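SGNH-hydrolase family esterase (Altererythrobacter indicus, PDB 7C2A) hydrolyses ester bonds as an SGNH-hydrolase family esterase of marine bacterial origin, possibly including those of lysophospholipids. Local coordinates at residues A[111-116]-A[136-141]. Numbering follows the deposited sequence. Where two conformers were deposited one is given.
Sequences ILLMGM and YLAEKY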
loop_
_atom_site.group_PDB
_atom_site.type_symbol
_atom_site.label_atom_id
_atom_site.label_comp_id
_atom_site.label_asym_id
_atom_site.label_seq_id
_atom_site.Cartn_x
_atom_site.Cartn_y
_atom_site.Cartn_z
ATOM N N ILE A 111 10.559 10.978 6.960
ATOM C CA ILE A 111 9.437 10.116 6.603
ATOM C C ILE A 111 8.463 10.868 5.706
ATOM O O ILE A 111 8.053 11.993 6.023
ATOM C CB ILE A 111 8.682 9.649 7.857
ATOM C CG1 ILE A 111 9.602 8.882 8.806
ATOM C CG2 ILE A 111 7.464 8.807 7.475
ATOM C CD1 ILE A 111 9.058 8.805 10.210
ATOM N N LEU A 112 8.044 10.215 4.627
ATOM C CA LEU A 112 6.856 10.593 3.873
ATOM C C LEU A 112 5.861 9.442 3.976
ATOM O O LEU A 112 6.171 8.309 3.590
ATOM C CB LEU A 112 7.202 10.871 2.411
ATOM C CG LEU A 112 6.024 11.179 1.489
ATOM C CD1 LEU A 112 5.304 12.438 1.936
ATOM C CD2 LEU A 112 6.506 11.311 0.052
ATOM N N LEU A 113 4.675 9.723 4.494
ATOM C CA LEU A 113 3.632 8.726 4.675
ATOM C C LEU A 113 2.630 8.809 3.531
ATOM O O LEU A 113 2.107 9.885 3.243
ATOM C CB LEU A 113 2.924 8.988 6.001
ATOM C CG LEU A 113 2.001 7.912 6.567
ATOM C CD1 LEU A 113 2.743 6.612 6.843
ATOM C CD2 LEU A 113 1.328 8.411 7.835
ATOM N N MET A 114 2.358 7.667 2.903
ATOM C CA MET A 114 1.361 7.600 1.802
ATOM C C MET A 114 0.009 7.227 2.421
ATOM O O MET A 114 -0.140 6.091 2.897
ATOM C CB MET A 114 1.774 6.556 0.762
ATOM C CG MET A 114 3.039 6.941 0.004
ATOM S SD MET A 114 2.931 8.615 -0.685
ATOM C CE MET A 114 4.089 8.496 -2.047
ATOM N N GLY A 115 -0.931 8.174 2.434
ATOM C CA GLY A 115 -2.257 7.947 3.038
ATOM C C GLY A 115 -3.080 6.930 2.269
ATOM O O GLY A 115 -3.160 7.029 1.041
ATOM N N MET A 116 -3.671 5.978 2.988
ATOM C CA MET A 116 -4.551 4.958 2.363
ATOM C C MET A 116 -5.996 5.296 2.740
ATOM O O MET A 116 -6.207 5.892 3.801
ATOM C CB MET A 116 -4.203 3.544 2.838
ATOM C CG MET A 116 -2.747 3.158 2.592
ATOM S SD MET A 116 -2.183 3.355 0.875
ATOM C CE MET A 116 -3.249 2.187 0.033
ATOM N N TYR A 136 -3.267 11.210 11.819
ATOM C CA TYR A 136 -2.816 11.083 13.196
ATOM C C TYR A 136 -1.333 10.732 13.245
ATOM O O TYR A 136 -0.558 11.339 13.997
ATOM C CB TYR A 136 -3.643 10.019 13.915
ATOM C CG TYR A 136 -3.107 9.692 15.283
ATOM C CD1 TYR A 136 -3.482 10.443 16.390
ATOM C CD2 TYR A 136 -2.232 8.636 15.470
ATOM C CE1 TYR A 136 -2.992 10.153 17.645
ATOM C CE2 TYR A 136 -1.735 8.338 16.728
ATOM C CZ TYR A 136 -2.123 9.104 17.803
ATOM O OH TYR A 136 -1.632 8.810 19.054
ATOM N N LEU A 137 -0.922 9.735 12.460
ATOM C CA LEU A 137 0.471 9.298 12.470
ATOM C C LEU A 137 1.402 10.381 11.950
ATOM O O LEU A 137 2.505 10.564 12.482
ATOM C CB LEU A 137 0.623 8.045 11.614
ATOM C CG LEU A 137 -0.004 6.773 12.177
ATOM C CD1 LEU A 137 -0.212 5.750 11.059
ATOM C CD2 LEU A 137 0.859 6.194 13.294
ATOM N N ALA A 138 0.993 11.085 10.890
ATOM C CA ALA A 138 1.852 12.119 10.325
ATOM C C ALA A 138 2.115 13.219 11.342
ATOM O O ALA A 138 3.247 13.701 11.468
ATOM C CB ALA A 138 1.222 12.687 9.054
ATOM N N GLU A 139 1.084 13.633 12.076
ATOM C CA GLU A 139 1.280 14.647 13.107
ATOM C C GLU A 139 2.170 14.116 14.219
ATOM O O GLU A 139 3.125 14.780 14.639
ATOM C CB GLU A 139 -0.073 15.075 13.674
ATOM C CG GLU A 139 -0.051 16.418 14.399
ATOM C CD GLU A 139 0.432 16.315 15.836
ATOM O OE1 GLU A 139 0.391 15.203 16.405
ATOM O OE2 GLU A 139 0.846 17.352 16.400
ATOM N N LYS A 140 1.876 12.909 14.699
ATOM C CA LYS A 140 2.583 12.402 15.866
ATOM C C LYS A 140 4.065 12.228 15.587
ATOM O O LYS A 140 4.905 12.519 16.448
ATOM C CB LYS A 140 1.958 11.083 16.305
ATOM C CG LYS A 140 2.617 10.493 17.533
ATOM C CD LYS A 140 1.861 9.286 18.049
ATOM C CE LYS A 140 2.607 8.619 19.197
ATOM N NZ LYS A 140 1.809 7.517 19.794
ATOM N N TYR A 141 4.415 11.764 14.390
ATOM C CA TYR A 141 5.791 11.424 14.070
ATOM C C TYR A 141 6.471 12.457 13.184
ATOM O O TYR A 141 7.541 12.175 12.636
ATOM C CB TYR A 141 5.867 10.009 13.488
ATOM C CG TYR A 141 5.479 8.998 14.534
ATOM C CD1 TYR A 141 6.356 8.671 15.553
ATOM C CD2 TYR A 141 4.218 8.428 14.549
ATOM C CE1 TYR A 141 6.000 7.779 16.539
ATOM C CE2 TYR A 141 3.852 7.528 15.530
ATOM C CZ TYR A 141 4.749 7.201 16.527
ATOM O OH TYR A 141 4.379 6.306 17.508
#
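The one flat group in the contact, the ring of Tyr-141, carries Lys-140 CG on one face, 3.8 Å above its plane and offset toward the rim. Tyr-141 CB points toward the strand, while the ring leads away from it and its OH is hydrogen-bonded to Glu-102, which ties Tyr-141 to helix 90-106. Ile-111 approaches the backbone of this tyrosine: Ile-111 CD1 lies 4.4 Å from Tyr-141 O. The closer packing belongs to Leu-113. Its chi1 of -167° sets CG anti to the backbone N, and CD2 is the atom that reaches the helix, 3.9 Å from Leu-137 CB and 4.4 Å from Ala-138 CB. One methyl thus touches two successive helix residues, and the leucine side chains cross at about a right angle. The contact is buried and is made by van der Waals packing, mainly between aliphatic side chains; strand and helix share no hydrogen bond. Helix 133-140 packs here on one face of the parallel sheet of this SGNH-hydrolase alpha/beta fold. Strand 111-114 runs between strands 74-78 and 144-146; Leu-113 also touches Val-77 and Leu-145, Ala-138 meets Leu-145, and Leu-137 continues onto Leu-97 and Ser-98 of helix 90-106.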